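Transcriptional regulator (Enterococcus faecalis, PDB 3QFI) is probably a transcriptional regulator of the LytR-CpsA-Psr family, an alpha/beta protein built round a mixed sheet. Local coordinates at residues Asp228-Ser236 with Gln245-Thr255; Asp43-Asn51 with Ser57-Asp65. All blocks are in the same frame, centred on the assembly; numbering follows the deposited sequence.

Contacts 1 and 2 lie with their centres about 13 Å apart and follow one another along the chain, contact 2 closing before contact 1 opens. Contact 2 is the hairpin Asp43-Asn51 with Ser57-Asp65 within the mixed sheet, its centre about 2 Å from that of the chain; contact 1, about 15 Å from the chain centre, lies toward the periphery. They meet through the sheet, where the strand holding Asp228 runs parallel to that of Ser57, and Asp228 N comes within 2.6 Å of Ser57 O, probably a hydrogen bond. Farther on, Gln245 N reaches Asp65 O at 2.9 Å, which probably ties the small outer hairpin to the turn after strand 56-62.

Contact 1: Asp228-Ser236 with Gln245-Thr255; sequences DSEQLQGYS and QVLDPNSLYKT
Tyr235 and Asp248 make the side-chain hydrogen bond of this contact: the phenol OH donates to OD2 at 2.7 Å, on the lone pair that faces away from OD1, with ring and carboxylate planes 48° apart. Asp248 suits its place because it is also the N-cap of the helix beginning at Pro249. Its OD1 accepts from Ser251 N and, weakly, from Asn250 N, and with CG anti to its own nitrogen (chi1 178°) the carboxylate serves helix end and tyrosine together.

Backbone bonds join Asp248 N to Gln233 O (3.0 Å) and pair Tyr235 with Val246 in both directions. This is an antiparallel beta hairpin of strands 234-238 and 243-247 leading straight into helix 249-262. Gly234 and Leu247 form a non-hydrogen-bonded pair, their CA atoms 3.8 Å apart; glycine is consistent with so close a pairing.

Apolar packing joins Leu232 to Leu247 and Thr255: Leu232 CB meets Leu247 CD2 at 3.9 Å, and Leu232 CD2 crosses Thr255 CG2 at about a right angle. Ile66 touches both leucines.

Polar side chains also meet in van der Waals contact. Gln233 CB, CD and NE2 all lie near Ser251 OG, while Thr255, its hydroxyl bonded to Ser251 O, presents its methyl to Glu230 OE2.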
ATOM      1  N   ASP A 228      -2.829  12.139  -0.986  1.00 27.72           N
ATOM      2  CA  ASP A 228      -2.445  12.297   0.425  1.00 35.16           C
ATOM      3  C   ASP A 228      -1.958  10.962   1.021  1.00 33.03           C
ATOM      4  O   ASP A 228      -2.187   9.897   0.445  1.00 32.99           O
ATOM      5  CB  ASP A 228      -3.639  12.822   1.237  1.00 43.65           C
ATOM      6  CG  ASP A 228      -3.230  13.436   2.570  1.00 48.13           C
ATOM      7  OD1 ASP A 228      -4.048  13.394   3.515  1.00 61.01           O
ATOM      8  OD2 ASP A 228      -2.105  13.978   2.677  1.00 47.87           O
ATOM      9  N   SER A 229      -1.284  11.022   2.169  1.00 30.27           N
ATOM     10  CA  SER A 229      -0.778   9.819   2.833  1.00 21.60           C
ATOM     11  C   SER A 229      -1.378   9.656   4.227  1.00 21.81           C
ATOM     12  O   SER A 229      -2.046  10.550   4.735  1.00 24.08           O
ATOM     13  CB  SER A 229       0.747   9.870   2.955  1.00 16.43           C
ATOM     14  OG  SER A 229       1.370   9.971   1.691  1.00 24.61           O
ATOM     15  N   GLU A 230      -1.124   8.505   4.838  1.00 24.18           N
ATOM     16  CA  GLU A 230      -1.620   8.204   6.175  1.00 29.97           C
ATOM     17  C   GLU A 230      -0.701   7.196   6.840  1.00 37.58           C
ATOM     18  O   GLU A 230      -0.409   6.143   6.267  1.00 43.18           O
ATOM     19  CB  GLU A 230      -3.030   7.623   6.111  1.00 20.71           C
ATOM     20  CG  GLU A 230      -4.124   8.657   6.008  1.00 44.20           C
ATOM     21  CD  GLU A 230      -5.003   8.705   7.248  1.00 53.74           C
ATOM     22  OE1 GLU A 230      -5.869   9.602   7.331  1.00 60.84           O
ATOM     23  OE2 GLU A 230      -4.832   7.846   8.139  1.00 64.49           O
ATOM     24  N   GLN A 231      -0.238   7.520   8.043  1.00 43.10           N
ATOM     25  CA  GLN A 231       0.646   6.621   8.776  1.00 45.47           C
ATOM     26  C   GLN A 231      -0.094   5.958   9.935  1.00 41.57           C
ATOM     27  O   GLN A 231      -0.940   6.574  10.594  1.00 38.16           O
ATOM     28  CB  GLN A 231       1.869   7.382   9.317  1.00 52.45           C
ATOM     29  CG  GLN A 231       1.549   8.507  10.314  1.00 57.24           C
ATOM     30  CD  GLN A 231       2.724   8.859  11.233  1.00 56.08           C
ATOM     31  OE1 GLN A 231       3.123   8.062  12.090  1.00 48.54           O
ATOM     32  NE2 GLN A 231       3.282  10.056  11.051  1.00 53.99           N
ATOM     33  N   LEU A 232       0.221   4.690  10.172  1.00 36.29           N
ATOM     34  CA  LEU A 232      -0.393   3.947  11.261  1.00 33.57           C
ATOM     35  C   LEU A 232       0.532   4.005  12.466  1.00 31.25           C
ATOM     36  O   LEU A 232       1.660   3.508  12.425  1.00 29.48           O
ATOM     37  CB  LEU A 232      -0.651   2.487  10.853  1.00 20.21           C
ATOM     38  CG  LEU A 232      -1.953   2.221  10.090  1.00 12.47           C
ATOM     39  CD1 LEU A 232      -1.990   0.789   9.613  1.00 11.12           C
ATOM     40  CD2 LEU A 232      -3.151   2.518  10.994  1.00 12.66           C
ATOM     41  N   GLN A 233       0.046   4.641  13.526  1.00 35.48           N
ATOM     42  CA  GLN A 233       0.796   4.785  14.766  1.00 30.02           C
ATOM     43  C   GLN A 233       0.767   3.470  15.532  1.00 29.57           C
ATOM     44  O   GLN A 233      -0.295   2.866  15.700  1.00 22.45           O
ATOM     45  CB  GLN A 233       0.180   5.896  15.621  1.00 27.26           C
ATOM     46  CG  GLN A 233       0.304   7.293  15.019  1.00 29.87           C
ATOM     47  CD  GLN A 233      -0.579   8.306  15.719  1.00 25.82           C
ATOM     48  OE1 GLN A 233      -0.610   8.372  16.948  1.00 38.61           O
ATOM     49  NE2 GLN A 233      -1.296   9.108  14.939  1.00 24.52           N
ATOM     50  N   GLY A 234       1.941   3.035  15.984  1.00 26.96           N
ATOM     51  CA  GLY A 234       2.056   1.795  16.731  1.00 29.25           C
ATOM     52  C   GLY A 234       3.161   1.850  17.775  1.00 33.16           C
ATOM     53  O   GLY A 234       3.733   2.912  18.040  1.00 27.79           O
ATOM     54  N   TYR A 235       3.465   0.706  18.375  1.00 28.91           N
ATOM     55  CA  TYR A 235       4.508   0.631  19.390  1.00 22.31           C
ATOM     56  C   TYR A 235       5.365  -0.597  19.135  1.00 24.81           C
ATOM     57  O   TYR A 235       4.913  -1.563  18.515  1.00 26.48           O
ATOM     58  CB  TYR A 235       3.889   0.519  20.785  1.00 22.53           C
ATOM     59  CG  TYR A 235       2.994   1.671  21.168  1.00 18.61           C
ATOM     60  CD1 TYR A 235       3.527   2.929  21.468  1.00 16.02           C
ATOM     61  CD2 TYR A 235       1.606   1.501  21.234  1.00 15.23           C
ATOM     62  CE1 TYR A 235       2.703   3.994  21.826  1.00 11.41           C
ATOM     63  CE2 TYR A 235       0.767   2.553  21.591  1.00 11.78           C
ATOM     64  CZ  TYR A 235       1.325   3.805  21.884  1.00 19.72           C
ATOM     65  OH  TYR A 235       0.491   4.854  22.213  1.00 13.75           O
ATOM     66  N   SER A 236       6.598  -0.562  19.625  1.00 19.54           N
ATOM     67  CA  SER A 236       7.510  -1.689  19.477  1.00 22.35           C
ATOM     68  C   SER A 236       7.074  -2.789  20.452  1.00 21.13           C
ATOM     69  O   SER A 236       6.600  -2.486  21.547  1.00 17.60           O
ATOM     70  CB  SER A 236       8.933  -1.250  19.822  1.00 24.28           C
ATOM     71  OG  SER A 236       9.029   0.161  19.844  1.00 29.69           O
ATOM     72  N   GLN A 245       4.720  -5.232  16.142  1.00 11.15           N
ATOM     73  CA  GLN A 245       4.347  -3.843  16.345  1.00 18.26           C
ATOM     74  C   GLN A 245       2.863  -3.812  16.721  1.00 15.44           C
ATOM     75  O   GLN A 245       2.004  -4.244  15.941  1.00 18.27           O
ATOM     76  CB  GLN A 245       4.603  -3.045  15.063  1.00 20.29           C
ATOM     77  CG  GLN A 245       4.144  -1.604  15.105  1.00 16.25           C
ATOM     78  CD  GLN A 245       4.481  -0.865  13.829  1.00 20.41           C
ATOM     79  OE1 GLN A 245       3.756   0.040  13.413  1.00 18.81           O
ATOM     80  NE2 GLN A 245       5.596  -1.246  13.198  1.00 17.22           N
ATOM     81  N   VAL A 246       2.568  -3.335  17.928  1.00 12.36           N
ATOM     82  CA  VAL A 246       1.186  -3.260  18.384  1.00 12.56           C
ATOM     83  C   VAL A 246       0.677  -1.864  18.115  1.00 10.68           C
ATOM     84  O   VAL A 246       1.202  -0.892  18.655  1.00 15.43           O
ATOM     85  CB  VAL A 246       1.044  -3.527  19.886  1.00 15.94           C
ATOM     86  CG1 VAL A 246      -0.415  -3.386  20.291  1.00 27.98           C
ATOM     87  CG2 VAL A 246       1.554  -4.904  20.223  1.00 17.37           C
ATOM     88  N   LEU A 247      -0.351  -1.770  17.281  1.00 11.10           N
ATOM     89  CA  LEU A 247      -0.917  -0.485  16.918  1.00 11.94           C
ATOM     90  C   LEU A 247      -1.654   0.193  18.056  1.00  7.52           C
ATOM     91  O   LEU A 247      -2.259  -0.456  18.917  1.00  8.99           O
ATOM     92  CB  LEU A 247      -1.862  -0.645  15.722  1.00  8.64           C
ATOM     93  CG  LEU A 247      -1.239  -1.053  14.384  1.00  1.23           C
ATOM     94  CD1 LEU A 247      -2.336  -1.382  13.391  1.00  9.21           C
ATOM     95  CD2 LEU A 247      -0.372   0.080  13.850  1.00  9.42           C
ATOM     96  N   ASP A 248      -1.578   1.515  18.071  1.00 14.34           N
ATOM     97  CA  ASP A 248      -2.293   2.261  19.088  1.00 12.38           C
ATOM     98  C   ASP A 248      -3.742   2.174  18.642  1.00 15.52           C
ATOM     99  O   ASP A 248      -4.083   2.570  17.539  1.00 25.72           O
ATOM    100  CB  ASP A 248      -1.834   3.714  19.142  1.00 18.41           C
ATOM    101  CG  ASP A 248      -2.605   4.510  20.174  1.00 33.05           C
ATOM    102  OD1 ASP A 248      -3.825   4.694  19.968  1.00 33.60           O
ATOM    103  OD2 ASP A 248      -2.006   4.936  21.192  1.00 22.55           O
ATOM    104  N   PRO A 249      -4.612   1.653  19.501  1.00 17.33           N
ATOM    105  CA  PRO A 249      -6.025   1.516  19.149  1.00 21.46           C
ATOM    106  C   PRO A 249      -6.771   2.809  18.805  1.00 17.25           C
ATOM    107  O   PRO A 249      -7.544   2.847  17.847  1.00 19.95           O
ATOM    108  CB  PRO A 249      -6.605   0.813  20.370  1.00 25.60           C
ATOM    109  CG  PRO A 249      -5.780   1.375  21.493  1.00 21.24           C
ATOM    110  CD  PRO A 249      -4.382   1.291  20.911  1.00 12.20           C
ATOM    111  N   ASN A 250      -6.512   3.861  19.567  1.00 20.71           N
ATOM    112  CA  ASN A 250      -7.185   5.115  19.375  1.00 24.64           C
ATOM    113  C   ASN A 250      -6.655   5.819  18.058  1.00 20.49           C
ATOM    114  O   ASN A 250      -7.388   6.429  17.293  1.00 17.15           O
ATOM    115  CB  ASN A 250      -7.280   5.871  20.766  1.00 29.81           C
ATOM    116  CG  ASN A 250      -7.039   7.342  20.641  1.00 56.64           C
ATOM    117  OD1 ASN A 250      -6.061   7.786  19.949  1.00 71.57           O
ATOM    118  ND2 ASN A 250      -7.925   8.160  21.275  1.00 63.71           N
ATOM    119  N   SER A 251      -5.379   5.622  17.749  1.00 24.13           N
ATOM    120  CA  SER A 251      -4.860   6.175  16.499  1.00 23.84           C
ATOM    121  C   SER A 251      -5.413   5.323  15.349  1.00 21.33           C
ATOM    122  O   SER A 251      -5.636   5.832  14.246  1.00 26.37           O
ATOM    123  CB  SER A 251      -3.331   6.132  16.452  1.00 33.50           C
ATOM    124  OG  SER A 251      -2.878   6.296  15.120  1.00 23.69           O
ATOM    125  N   LEU A 252      -5.642   4.033  15.632  1.00 20.78           N
ATOM    126  CA  LEU A 252      -6.186   3.070  14.669  1.00 14.49           C
ATOM    127  C   LEU A 252      -7.614   3.445  14.283  1.00 14.35           C
ATOM    128  O   LEU A 252      -7.970   3.452  13.105  1.00  3.32           O
ATOM    129  CB  LEU A 252      -6.218   1.647  15.257  1.00 11.30           C
ATOM    130  CG  LEU A 252      -6.117   0.434  14.302  1.00 13.45           C
ATOM    131  CD1 LEU A 252      -6.712  -0.819  14.939  1.00  1.00           C
ATOM    132  CD2 LEU A 252      -6.834   0.730  12.998  1.00  9.31           C
ATOM    133  N   TYR A 253      -8.441   3.730  15.286  1.00 14.84           N
ATOM    134  CA  TYR A 253      -9.826   4.090  15.019  1.00 12.16           C
ATOM    135  C   TYR A 253      -9.898   5.322  14.149  1.00 12.68           C
ATOM    136  O   TYR A 253     -10.646   5.357  13.180  1.00 10.92           O
ATOM    137  CB  TYR A 253     -10.608   4.340  16.318  1.00 10.64           C
ATOM    138  CG  TYR A 253     -12.087   4.638  16.087  1.00  9.94           C
ATOM    139  CD1 TYR A 253     -12.865   3.815  15.268  1.00  1.00           C
ATOM    140  CD2 TYR A 253     -12.701   5.747  16.665  1.00  3.35           C
ATOM    141  CE1 TYR A 253     -14.202   4.087  15.027  1.00  1.99           C
ATOM    142  CE2 TYR A 253     -14.053   6.027  16.432  1.00  1.00           C
ATOM    143  CZ  TYR A 253     -14.792   5.189  15.606  1.00  4.60           C
ATOM    144  OH  TYR A 253     -16.116   5.465  15.344  1.00 11.57           O
ATOM    145  N   LYS A 254      -9.116   6.335  14.495  1.00 12.06           N
ATOM    146  CA  LYS A 254      -9.112   7.572  13.727  1.00 14.16           C
ATOM    147  C   LYS A 254      -8.769   7.258  12.261  1.00 14.65           C
ATOM    148  O   LYS A 254      -9.434   7.727  11.339  1.00 15.67           O
ATOM    149  CB  LYS A 254      -8.102   8.553  14.335  1.00 11.25           C
ATOM    150  CG  LYS A 254      -7.953   9.851  13.561  1.00 17.18           C
ATOM    151  CD  LYS A 254      -6.783  10.664  14.067  1.00 22.90           C
ATOM    152  CE  LYS A 254      -6.493  11.790  13.105  1.00 30.71           C
ATOM    153  NZ  LYS A 254      -6.191  11.266  11.733  1.00 24.36           N
ATOM    154  N   THR A 255      -7.738   6.452  12.050  1.00 12.86           N
ATOM    155  CA  THR A 255      -7.347   6.071  10.701  1.00 15.07           C
ATOM    156  C   THR A 255      -8.485   5.363   9.971  1.00 10.41           C
ATOM    157  O   THR A 255      -8.746   5.636   8.803  1.00 19.83           O
ATOM    158  CB  THR A 255      -6.177   5.115  10.725  1.00 19.08           C
ATOM    159  OG1 THR A 255      -5.093   5.710  11.440  1.00 29.28           O
ATOM    160  CG2 THR A 255      -5.741   4.773   9.303  1.00 25.18           C
TER

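Contact 2: Asp43-Asn51 with Ser57-Asp65; sequences DTTMVVTIN and STMISLDRD
Val47 and Ile60 pack side by side in the tight part of the hairpin, Val47 CB lying 3.5 Å from Ile60 CG2. Leu62 CD1 continues this face, 3.9 Å from Val47 CG2 and 3.7 Å from Thr45 CG2; the threonine's torsion, which sets CG2 anti to the backbone N, offers the leucine a methyl. Beta-branched residues such as Val47, Ile60 and Thr45 suit extended strands, and Leu25 of strand 22-28 touches both Thr45 and Val47.

The other face mixes two methionines with Val48, Ile50 and small serines. Met46 SD meets Met59 CE at 3.8 Å, while Val48 CG2 runs alongside Met59 CG. Helix 166-184 lies against this face, where Val177 touches Met59 and Arg174 bonds to Ser61 OG. The two strands form an antiparallel beta hairpin inside the mixed sheet, between strands 22-28 and 227-230. Thr49 and Thr58 exchange backbone hydrogen bonds, and Val47 N donates to Ile60 O. At the closed end, Ser57 OG is satisfied by Ala223 O.

Toward Asp43 and Arg64, both partly exposed, the fit slackens. Asp43 N stands 3.9 Å above the guanidinium plane of Arg64, offset toward its rim, and OD2 of Asp43 accepts from Asp30 N. Arg159 and Arg169 gather near the same guanidinium. Past the strand, Asp63 OD1 accepts from Asp65 N in an Asx turn, and Asp65 OD2 forms a salt bridge with Lys78.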
ATOM      1  N   ASP A  43       6.527  -8.617   2.468  1.00 46.03           N
ATOM      2  CA  ASP A  43       6.809  -7.776   1.310  1.00 43.39           C
ATOM      3  C   ASP A  43       6.173  -6.394   1.500  1.00 43.32           C
ATOM      4  O   ASP A  43       5.975  -5.944   2.626  1.00 40.88           O
ATOM      5  CB  ASP A  43       6.267  -8.446   0.040  1.00 41.30           C
ATOM      6  CG  ASP A  43       6.617  -9.935  -0.041  1.00 40.56           C
ATOM      7  OD1 ASP A  43       6.072 -10.719   0.758  1.00 24.39           O
ATOM      8  OD2 ASP A  43       7.437 -10.319  -0.902  1.00 25.33           O
ATOM      9  N   THR A  44       5.851  -5.726   0.398  1.00 43.08           N
ATOM     10  CA  THR A  44       5.257  -4.397   0.461  1.00 37.72           C
ATOM     11  C   THR A  44       3.759  -4.458   0.202  1.00 31.78           C
ATOM     12  O   THR A  44       3.312  -4.930  -0.846  1.00 36.87           O
ATOM     13  CB  THR A  44       5.909  -3.457  -0.560  1.00 39.62           C
ATOM     14  OG1 THR A  44       5.481  -3.810  -1.882  1.00 52.72           O
ATOM     15  CG2 THR A  44       7.421  -3.580  -0.483  1.00 26.57           C
ATOM     16  N   THR A  45       2.998  -3.962   1.170  1.00 24.81           N
ATOM     17  CA  THR A  45       1.547  -3.957   1.121  1.00 16.73           C
ATOM     18  C   THR A  45       1.046  -2.548   1.339  1.00 14.14           C
ATOM     19  O   THR A  45       1.350  -1.925   2.353  1.00  8.59           O
ATOM     20  CB  THR A  45       0.991  -4.857   2.224  1.00 20.49           C
ATOM     21  OG1 THR A  45       1.487  -6.185   2.032  1.00 32.36           O
ATOM     22  CG2 THR A  45      -0.533  -4.865   2.210  1.00 13.78           C
ATOM     23  N   MET A  46       0.258  -2.057   0.396  1.00  9.97           N
ATOM     24  CA  MET A  46      -0.266  -0.702   0.487  1.00 11.19           C
ATOM     25  C   MET A  46      -1.767  -0.657   0.180  1.00 10.35           C
ATOM     26  O   MET A  46      -2.316  -1.589  -0.412  1.00 14.27           O
ATOM     27  CB  MET A  46       0.498   0.187  -0.503  1.00  8.02           C
ATOM     28  CG  MET A  46       0.237   1.681  -0.400  1.00  5.93           C
ATOM     29  SD  MET A  46       1.071   2.617  -1.740  1.00 18.20           S
ATOM     30  CE  MET A  46       2.837   2.237  -1.445  1.00  5.74           C
ATOM     31  N   VAL A  47      -2.423   0.422   0.605  1.00  2.43           N
ATOM     32  CA  VAL A  47      -3.841   0.616   0.345  1.00  5.05           C
ATOM     33  C   VAL A  47      -4.070   2.032  -0.145  1.00  8.84           C
ATOM     34  O   VAL A  47      -3.512   2.988   0.398  1.00  3.39           O
ATOM     35  CB  VAL A  47      -4.707   0.399   1.593  1.00 11.02           C
ATOM     36  CG1 VAL A  47      -6.167   0.655   1.247  1.00  2.05           C
ATOM     37  CG2 VAL A  47      -4.535  -1.024   2.115  1.00  7.92           C
ATOM     38  N   VAL A  48      -4.882   2.163  -1.188  1.00  6.35           N
ATOM     39  CA  VAL A  48      -5.182   3.470  -1.764  1.00  1.64           C
ATOM     40  C   VAL A  48      -6.690   3.660  -1.861  1.00  9.53           C
ATOM     41  O   VAL A  48      -7.412   2.731  -2.227  1.00 10.42           O
ATOM     42  CB  VAL A  48      -4.569   3.615  -3.188  1.00  3.03           C
ATOM     43  CG1 VAL A  48      -4.994   4.936  -3.818  1.00  1.00           C
ATOM     44  CG2 VAL A  48      -3.063   3.540  -3.109  1.00  7.18           C
ATOM     45  N   THR A  49      -7.170   4.848  -1.502  1.00 10.04           N
ATOM     46  CA  THR A  49      -8.598   5.141  -1.606  1.00 11.61           C
ATOM     47  C   THR A  49      -8.796   6.239  -2.644  1.00 12.57           C
ATOM     48  O   THR A  49      -8.190   7.310  -2.565  1.00 17.95           O
ATOM     49  CB  THR A  49      -9.232   5.598  -0.259  1.00 12.30           C
ATOM     50  OG1 THR A  49      -8.500   6.703   0.286  1.00 21.50           O
ATOM     51  CG2 THR A  49      -9.262   4.445   0.734  1.00  2.95           C
ATOM     52  N   ILE A  50      -9.631   5.946  -3.633  1.00 10.98           N
ATOM     53  CA  ILE A  50      -9.921   6.884  -4.702  1.00  9.21           C
ATOM     54  C   ILE A  50     -11.273   7.518  -4.384  1.00  8.89           C
ATOM     55  O   ILE A  50     -12.303   6.840  -4.391  1.00 13.74           O
ATOM     56  CB  ILE A  50      -9.972   6.141  -6.069  1.00 21.24           C
ATOM     57  CG1 ILE A  50      -8.767   5.202  -6.186  1.00 19.72           C
ATOM     58  CG2 ILE A  50      -9.961   7.135  -7.236  1.00 21.14           C
ATOM     59  CD1 ILE A  50      -7.430   5.902  -6.107  1.00  9.17           C
ATOM     60  N   ASN A  51     -11.257   8.813  -4.066  1.00 12.49           N
ATOM     61  CA  ASN A  51     -12.479   9.544  -3.749  1.00 18.64           C
ATOM     62  C   ASN A  51     -12.589  10.802  -4.593  1.00 12.92           C
ATOM     63  O   ASN A  51     -12.117  11.864  -4.205  1.00 22.66           O
ATOM     64  CB  ASN A  51     -12.530   9.933  -2.275  1.00 19.01           C
ATOM     65  CG  ASN A  51     -13.811  10.673  -1.920  1.00 31.38           C
ATOM     66  OD1 ASN A  51     -14.923  10.154  -2.106  1.00 28.26           O
ATOM     67  ND2 ASN A  51     -13.665  11.894  -1.415  1.00 40.45           N
ATOM     68  N   SER A  57      -6.785  11.081  -3.236  1.00 19.80           N
ATOM     69  CA  SER A  57      -6.483   9.663  -3.045  1.00 15.69           C
ATOM     70  C   SER A  57      -5.564   9.564  -1.847  1.00 15.53           C
ATOM     71  O   SER A  57      -4.633  10.354  -1.705  1.00 18.60           O
ATOM     72  CB  SER A  57      -5.785   9.042  -4.263  1.00 15.54           C
ATOM     73  OG  SER A  57      -6.696   8.811  -5.319  1.00 23.88           O
ATOM     74  N   THR A  58      -5.826   8.579  -1.000  1.00 18.12           N
ATOM     75  CA  THR A  58      -5.061   8.383   0.215  1.00 13.76           C
ATOM     76  C   THR A  58      -4.351   7.036   0.191  1.00 23.08           C
ATOM     77  O   THR A  58      -4.991   5.978   0.129  1.00 34.38           O
ATOM     78  CB  THR A  58      -6.002   8.433   1.421  1.00 16.44           C
ATOM     79  OG1 THR A  58      -6.947   9.495   1.238  1.00 17.98           O
ATOM     80  CG2 THR A  58      -5.235   8.664   2.697  1.00 15.81           C
ATOM     81  N   MET A  59      -3.022   7.097   0.223  1.00 20.64           N
ATOM     82  CA  MET A  59      -2.167   5.917   0.224  1.00 15.72           C
ATOM     83  C   MET A  59      -1.976   5.518   1.674  1.00 15.90           C
ATOM     84  O   MET A  59      -2.016   6.355   2.575  1.00 13.78           O
ATOM     85  CB  MET A  59      -0.810   6.233  -0.406  1.00  7.94           C
ATOM     86  CG  MET A  59      -0.874   6.634  -1.873  1.00 17.37           C
ATOM     87  SD  MET A  59       0.773   7.068  -2.525  1.00 12.34           S
ATOM     88  CE  MET A  59       0.984   5.814  -3.777  1.00 23.53           C
ATOM     89  N   ILE A  60      -1.757   4.234   1.896  1.00 21.04           N
ATOM     90  CA  ILE A  60      -1.600   3.736   3.243  1.00 21.64           C
ATOM     91  C   ILE A  60      -0.629   2.572   3.241  1.00 16.94           C
ATOM     92  O   ILE A  60      -0.921   1.504   2.719  1.00 15.99           O
ATOM     93  CB  ILE A  60      -2.985   3.280   3.818  1.00 25.91           C
ATOM     94  CG1 ILE A  60      -3.355   4.100   5.044  1.00 24.24           C
ATOM     95  CG2 ILE A  60      -2.947   1.826   4.216  1.00 36.24           C
ATOM     96  CD1 ILE A  60      -2.452   3.873   6.236  1.00 14.55           C
ATOM     97  N   SER A  61       0.545   2.802   3.802  1.00 16.44           N
ATOM     98  CA  SER A  61       1.556   1.772   3.901  1.00  6.62           C
ATOM     99  C   SER A  61       1.220   0.910   5.106  1.00  9.44           C
ATOM    100  O   SER A  61       0.859   1.437   6.167  1.00  9.81           O
ATOM    101  CB  SER A  61       2.923   2.397   4.144  1.00 11.24           C
ATOM    102  OG  SER A  61       3.374   3.142   3.029  1.00 16.82           O
ATOM    103  N   LEU A  62       1.328  -0.405   4.954  1.00  6.91           N
ATOM    104  CA  LEU A  62       1.084  -1.310   6.076  1.00 10.24           C
ATOM    105  C   LEU A  62       2.402  -2.001   6.430  1.00  7.57           C
ATOM    106  O   LEU A  62       2.971  -2.726   5.613  1.00  9.93           O
ATOM    107  CB  LEU A  62       0.030  -2.357   5.709  1.00  7.83           C
ATOM    108  CG  LEU A  62      -1.365  -1.771   5.478  1.00 17.46           C
ATOM    109  CD1 LEU A  62      -2.257  -2.770   4.781  1.00  9.03           C
ATOM    110  CD2 LEU A  62      -1.948  -1.355   6.816  1.00 10.71           C
ATOM    111  N   ASP A  63       2.893  -1.760   7.639  1.00 10.06           N
ATOM    112  CA  ASP A  63       4.135  -2.378   8.098  1.00 14.02           C
ATOM    113  C   ASP A  63       3.912  -3.887   8.212  1.00 17.46           C
ATOM    114  O   ASP A  63       2.855  -4.324   8.654  1.00 21.42           O
ATOM    115  CB  ASP A  63       4.547  -1.809   9.459  1.00 13.19           C
ATOM    116  CG  ASP A  63       5.912  -2.300   9.913  1.00 24.90           C
ATOM    117  OD1 ASP A  63       6.099  -3.525  10.106  1.00 24.62           O
ATOM    118  OD2 ASP A  63       6.809  -1.450  10.086  1.00 33.77           O
ATOM    119  N   ARG A  64       4.908  -4.670   7.810  1.00 16.60           N
ATOM    120  CA  ARG A  64       4.816  -6.123   7.852  1.00 26.24           C
ATOM    121  C   ARG A  64       4.807  -6.682   9.271  1.00 18.56           C
ATOM    122  O   ARG A  64       4.341  -7.800   9.510  1.00 22.63           O
ATOM    123  CB  ARG A  64       5.980  -6.748   7.067  1.00 32.93           C
ATOM    124  CG  ARG A  64       7.374  -6.514   7.673  1.00 38.54           C
ATOM    125  CD  ARG A  64       8.498  -7.126   6.817  1.00 41.03           C
ATOM    126  NE  ARG A  64       8.584  -6.463   5.515  1.00 56.14           N
ATOM    127  CZ  ARG A  64       9.493  -6.722   4.572  1.00 54.02           C
ATOM    128  NH1 ARG A  64      10.431  -7.648   4.754  1.00 56.66           N
ATOM    129  NH2 ARG A  64       9.462  -6.035   3.436  1.00 45.46           N
ATOM    130  N   ASP A  65       5.323  -5.916  10.218  1.00 18.69           N
ATOM    131  CA  ASP A  65       5.364  -6.395  11.592  1.00 20.14           C
ATOM    132  C   ASP A  65       4.094  -6.082  12.379  1.00 15.12           C
ATOM    133  O   ASP A  65       4.011  -6.357  13.573  1.00 12.12           O
ATOM    134  CB  ASP A  65       6.582  -5.804  12.296  1.00 22.57           C
ATOM    135  CG  ASP A  65       7.885  -6.185  11.614  1.00 27.56           C
ATOM    136  OD1 ASP A  65       8.788  -5.321  11.516  1.00 31.69           O
ATOM    137  OD2 ASP A  65       8.011  -7.358  11.183  1.00 20.29           O
TER